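Local coordinates for protein ribosomal RNA small subunit methyltransferase E (Neisseria gonorrhoeae, PDB 5VM8) that probably methylates N3 of a uridine in 16S ribosomal RNA, taking the methyl group from S-adenosylmethionine, as a knotted SPOUT-family enzyme, at residues A[78-90]-A[234-247]. Numbering follows the deposited sequence.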
loop_
_atom_site.group_PDB
_atom_site.type_symbol
_atom_site.label_atom_id
_atom_site.label_comp_id
_atom_site.label_asym_id
_atom_site.label_seq_id
_atom_site.Cartn_x
_atom_site.Cartn_y
_atom_site.Cartn_z
ATOM N N ASP A 78 -7.899 -11.753 -10.071
ATOM C CA ASP A 78 -6.580 -11.189 -9.815
ATOM C C ASP A 78 -6.452 -9.827 -10.487
ATOM O O ASP A 78 -6.339 -9.740 -11.717
ATOM C CB ASP A 78 -5.463 -12.118 -10.279
ATOM C CG ASP A 78 -4.087 -11.558 -9.954
ATOM O OD1 ASP A 78 -3.885 -11.098 -8.802
ATOM O OD2 ASP A 78 -3.222 -11.573 -10.857
ATOM N N ASN A 79 -6.449 -8.774 -9.667
ATOM C CA ASN A 79 -6.320 -7.386 -10.094
ATOM C C ASN A 79 -4.916 -6.832 -9.892
ATOM O O ASN A 79 -4.711 -5.621 -10.035
ATOM C CB ASN A 79 -7.317 -6.494 -9.347
ATOM C CG ASN A 79 -8.740 -6.869 -9.609
ATOM O OD1 ASN A 79 -9.082 -7.360 -10.690
ATOM N ND2 ASN A 79 -9.601 -6.609 -8.639
ATOM N N GLU A 80 -3.970 -7.662 -9.475
ATOM C CA GLU A 80 -2.635 -7.182 -9.156
ATOM C C GLU A 80 -1.860 -6.780 -10.409
ATOM O O GLU A 80 -1.984 -7.401 -11.466
ATOM C CB GLU A 80 -1.886 -8.262 -8.389
ATOM C CG GLU A 80 -2.475 -8.501 -7.018
ATOM C CD GLU A 80 -2.575 -7.230 -6.211
ATOM O OE1 GLU A 80 -3.681 -6.936 -5.728
ATOM O OE2 GLU A 80 -1.555 -6.515 -6.078
ATOM N N SER A 81 -1.082 -5.717 -10.288
ATOM C CA SER A 81 -0.080 -5.414 -11.291
ATOM C C SER A 81 1.054 -6.430 -11.195
ATOM O O SER A 81 1.436 -6.826 -10.090
ATOM C CB SER A 81 0.482 -4.003 -11.094
ATOM O OG SER A 81 1.572 -3.713 -11.967
ATOM N N PRO A 82 1.597 -6.884 -12.330
ATOM C CA PRO A 82 2.742 -7.800 -12.281
ATOM C C PRO A 82 4.021 -7.090 -11.916
ATOM O O PRO A 82 5.025 -7.758 -11.629
ATOM C CB PRO A 82 2.807 -8.352 -13.712
ATOM C CG PRO A 82 2.253 -7.259 -14.552
ATOM C CD PRO A 82 1.213 -6.550 -13.715
ATOM N N LEU A 83 4.005 -5.758 -11.948
ATOM C CA LEU A 83 5.138 -4.940 -11.551
ATOM C C LEU A 83 5.214 -4.878 -10.027
ATOM O O LEU A 83 4.210 -4.625 -9.351
ATOM C CB LEU A 83 4.996 -3.541 -12.142
ATOM C CG LEU A 83 6.157 -2.566 -12.004
ATOM C CD1 LEU A 83 7.406 -3.164 -12.666
ATOM C CD2 LEU A 83 5.789 -1.210 -12.626
ATOM N N ASN A 84 6.405 -5.093 -9.495
ATOM C CA ASN A 84 6.658 -5.097 -8.061
ATOM C C ASN A 84 7.248 -3.748 -7.644
ATOM O O ASN A 84 8.379 -3.427 -8.000
ATOM C CB ASN A 84 7.601 -6.251 -7.731
ATOM C CG ASN A 84 7.605 -6.598 -6.280
ATOM O OD1 ASN A 84 7.771 -5.737 -5.430
ATOM N ND2 ASN A 84 7.440 -7.868 -5.982
ATOM N N ILE A 85 6.477 -2.942 -6.916
ATOM C CA ILE A 85 6.900 -1.615 -6.465
ATOM C C ILE A 85 6.833 -1.553 -4.943
ATOM O O ILE A 85 5.747 -1.650 -4.366
ATOM C CB ILE A 85 6.025 -0.496 -7.050
ATOM C CG1 ILE A 85 5.954 -0.588 -8.571
ATOM C CG2 ILE A 85 6.558 0.873 -6.600
ATOM C CD1 ILE A 85 4.781 0.198 -9.153
ATOM N N THR A 86 7.976 -1.316 -4.298
ATOM C CA THR A 86 8.010 -0.962 -2.880
ATOM C C THR A 86 8.142 0.552 -2.789
ATOM O O THR A 86 9.119 1.121 -3.282
ATOM C CB THR A 86 9.172 -1.638 -2.146
ATOM O OG1 THR A 86 9.031 -3.063 -2.209
ATOM C CG2 THR A 86 9.280 -1.161 -0.678
ATOM N N LEU A 87 7.189 1.189 -2.120
ATOM C CA LEU A 87 7.248 2.618 -1.827
ATOM C C LEU A 87 7.925 2.782 -0.472
ATOM O O LEU A 87 7.381 2.366 0.552
ATOM C CB LEU A 87 5.846 3.222 -1.816
ATOM C CG LEU A 87 5.660 4.620 -1.205
ATOM C CD1 LEU A 87 6.556 5.667 -1.867
ATOM C CD2 LEU A 87 4.173 5.032 -1.274
ATOM N N ILE A 88 9.136 3.331 -0.469
ATOM C CA ILE A 88 9.793 3.750 0.761
ATOM C C ILE A 88 9.454 5.219 0.972
ATOM O O ILE A 88 10.024 6.089 0.302
ATOM C CB ILE A 88 11.316 3.560 0.705
ATOM C CG1 ILE A 88 11.707 2.104 0.444
ATOM C CG2 ILE A 88 11.956 4.007 2.038
ATOM C CD1 ILE A 88 13.200 1.887 0.566
ATOM N N GLN A 89 8.621 5.488 1.980
ATOM C CA GLN A 89 8.031 6.794 2.251
ATOM C C GLN A 89 8.495 7.311 3.610
ATOM O O GLN A 89 8.241 6.676 4.641
ATOM C CB GLN A 89 6.499 6.691 2.243
ATOM C CG GLN A 89 5.786 7.989 2.600
ATOM C CD GLN A 89 6.010 9.048 1.545
ATOM O OE1 GLN A 89 5.627 8.850 0.387
ATOM N NE2 GLN A 89 6.666 10.163 1.918
ATOM N N SER A 90 9.122 8.481 3.618
ATOM C CA SER A 90 9.426 9.143 4.878
ATOM C C SER A 90 8.151 9.602 5.562
ATOM O O SER A 90 7.269 10.179 4.918
ATOM C CB SER A 90 10.327 10.352 4.672
ATOM O OG SER A 90 11.367 10.018 3.796
ATOM N N PRO A 234 4.830 11.254 -5.648
ATOM C CA PRO A 234 4.913 9.780 -5.623
ATOM C C PRO A 234 3.727 9.084 -6.275
ATOM O O PRO A 234 3.896 8.030 -6.901
ATOM C CB PRO A 234 4.974 9.454 -4.120
ATOM C CG PRO A 234 4.417 10.672 -3.407
ATOM C CD PRO A 234 4.862 11.828 -4.285
ATOM N N LEU A 235 2.520 9.631 -6.132
ATOM C CA LEU A 235 1.364 9.052 -6.803
ATOM C C LEU A 235 1.524 9.127 -8.317
ATOM O O LEU A 235 1.311 8.136 -9.028
ATOM C CB LEU A 235 0.085 9.753 -6.344
ATOM C CG LEU A 235 -0.013 9.760 -4.824
ATOM C CD1 LEU A 235 -1.239 10.531 -4.358
ATOM C CD2 LEU A 235 -0.013 8.330 -4.312
ATOM N N ALA A 236 1.886 10.306 -8.832
ATOM C CA ALA A 236 2.060 10.438 -10.274
ATOM C C ALA A 236 3.127 9.478 -10.777
ATOM O O ALA A 236 2.981 8.896 -11.856
ATOM C CB ALA A 236 2.397 11.884 -10.642
ATOM N N ALA A 237 4.180 9.254 -9.970
ATOM C CA ALA A 237 5.295 8.405 -10.376
ATOM C C ALA A 237 4.876 6.949 -10.477
ATOM O O ALA A 237 5.215 6.261 -11.454
ATOM C CB ALA A 237 6.463 8.573 -9.400
ATOM N N ILE A 238 4.127 6.463 -9.482
ATOM C CA ILE A 238 3.650 5.079 -9.502
ATOM C C ILE A 238 2.734 4.837 -10.703
ATOM O O ILE A 238 2.845 3.806 -11.381
ATOM C CB ILE A 238 2.954 4.746 -8.167
ATOM C CG1 ILE A 238 3.973 4.838 -7.021
ATOM C CG2 ILE A 238 2.284 3.380 -8.212
ATOM C CD1 ILE A 238 3.394 4.760 -5.590
ATOM N N ALA A 239 1.867 5.809 -11.023
ATOM C CA ALA A 239 1.025 5.689 -12.214
ATOM C C ALA A 239 1.881 5.675 -13.471
ATOM O O ALA A 239 1.622 4.904 -14.408
ATOM C CB ALA A 239 -0.010 6.826 -12.275
ATOM N N ALA A 240 2.902 6.533 -13.510
ATOM C CA ALA A 240 3.841 6.527 -14.626
ATOM C C ALA A 240 4.562 5.185 -14.728
ATOM O O ALA A 240 4.808 4.682 -15.831
ATOM C CB ALA A 240 4.854 7.668 -14.463
ATOM N N MET A 241 4.907 4.590 -13.582
ATOM C CA MET A 241 5.564 3.283 -13.595
ATOM C C MET A 241 4.625 2.202 -14.117
ATOM O O MET A 241 5.052 1.310 -14.859
ATOM C CB MET A 241 6.051 2.920 -12.189
ATOM C CG MET A 241 7.222 3.724 -11.682
ATOM S SD MET A 241 7.639 3.342 -9.943
ATOM C CE MET A 241 8.536 4.834 -9.563
ATOM N N GLN A 242 3.347 2.236 -13.707
ATOM C CA GLN A 242 2.386 1.267 -14.232
ATOM C C GLN A 242 2.161 1.446 -15.736
ATOM O O GLN A 242 1.804 0.481 -16.428
ATOM C CB GLN A 242 1.036 1.357 -13.487
ATOM C CG GLN A 242 1.074 1.103 -11.954
ATOM C CD GLN A 242 1.484 -0.327 -11.551
ATOM O OE1 GLN A 242 1.812 -1.181 -12.384
ATOM N NE2 GLN A 242 1.466 -0.578 -10.255
ATOM N N THR A 243 2.341 2.665 -16.253
ATOM C CA THR A 243 2.168 2.928 -17.682
ATOM C C THR A 243 3.359 2.406 -18.498
ATOM O O THR A 243 3.174 1.847 -19.594
ATOM C CB THR A 243 1.941 4.430 -17.896
ATOM O OG1 THR A 243 0.790 4.845 -17.163
ATOM C CG2 THR A 243 1.766 4.770 -19.361
ATOM N N LEU A 244 4.584 2.542 -17.962
ATOM C CA LEU A 244 5.786 2.060 -18.653
ATOM C C LEU A 244 6.019 0.564 -18.450
ATOM O O LEU A 244 6.466 -0.120 -19.366
ATOM C CB LEU A 244 7.018 2.826 -18.164
ATOM C CG LEU A 244 7.075 4.299 -18.545
ATOM C CD1 LEU A 244 8.144 5.032 -17.764
ATOM C CD2 LEU A 244 7.333 4.391 -20.038
ATOM N N TRP A 245 5.768 0.047 -17.253
ATOM C CA TRP A 245 6.167 -1.311 -16.916
ATOM C C TRP A 245 5.067 -2.141 -16.262
ATOM O O TRP A 245 5.281 -3.340 -16.044
ATOM C CB TRP A 245 7.424 -1.284 -16.014
ATOM C CG TRP A 245 8.482 -0.327 -16.551
ATOM C CD1 TRP A 245 9.055 -0.367 -17.786
ATOM C CD2 TRP A 245 9.068 0.809 -15.882
ATOM N NE1 TRP A 245 9.940 0.672 -17.939
ATOM C CE2 TRP A 245 9.969 1.408 -16.789
ATOM C CE3 TRP A 245 8.920 1.373 -14.615
ATOM C CZ2 TRP A 245 10.720 2.537 -16.467
ATOM C CZ3 TRP A 245 9.658 2.499 -14.303
ATOM C CH2 TRP A 245 10.557 3.063 -15.230
ATOM N N GLY A 246 3.921 -1.547 -15.910
ATOM C CA GLY A 246 2.863 -2.275 -15.224
ATOM C C GLY A 246 1.593 -2.564 -16.017
ATOM O O GLY A 246 1.627 -2.713 -17.238
ATOM N N ASP A 247 0.454 -2.635 -15.343
ATOM C CA ASP A 247 -0.761 -3.049 -16.020
ATOM C C ASP A 247 -1.558 -1.863 -16.558
ATOM O O ASP A 247 -2.712 -2.047 -16.956
ATOM C CB ASP A 247 -1.638 -3.929 -15.107
ATOM C CG ASP A 247 -2.113 -3.212 -13.846
ATOM O OD1 ASP A 247 -1.583 -2.130 -13.516
ATOM O OD2 ASP A 247 -3.057 -3.732 -13.201
HETATM O O HOH W 1 2.415 -2.276 -8.623
#
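Ile238, Met241 and Gln242 of helix 232-244 pack against Leu83, Ile85 and Leu87, setting the C-terminal helix of the SPOUT methyltransferase domain, a trefoil-knot fold, on one face of its parallel sheet. The helix runs nearly antiparallel to strand 85-90, their axes 11.0 Å apart at an angle of 166°. At its start in this segment, the ring of Pro234 lies loosely near the Gln89 amide, whose NE2 donates a hydrogen bond to the O of the next residue, Ser90. One turn on, Ile238 meets two strand residues with two branches: CD1 lies near Leu87 CD2, and CG2 lies 4.2 Å from Ile85 CD1. Helix 94-106 also touches Leu87. Met241 contributes its CB and backbone carbonyl: Leu83 CD2 sits 3.4 Å from Met241 O, an oxygen that also accepts from Trp245 N. Gln242 is the polar centre of the contact. Its chain bends at chi2 (-65°), carrying the amide to the loop that leads into the strand. Ser81 OG donates to Gln242 OE1 over 2.6 Å, 21° out of the carbonyl plane, and accepts from Leu83 N in an ST turn; the hydroxyl thus ties the loop both to itself and to the helix. Gln242 NE2 donates to Leu107 O, so this buried amide is held through both its oxygen and its nitrogen; a water that donates to Leu83 O also lies suspiciously close to NE2, and that link is doubtful in detail. Ile85 CD1 lies 3.6 Å from the same NE2. Where the helix gives out, both methyls of Leu83 rest on Trp245 CB, while the indole ring makes an edge-to-face contact with His190. Gly246 passes close beside Ser81, and exposed Asp247 finishes the contact, its OD1 3.7 Å from Ser81 CB and its CB 4.1 Å from Pro82 CD.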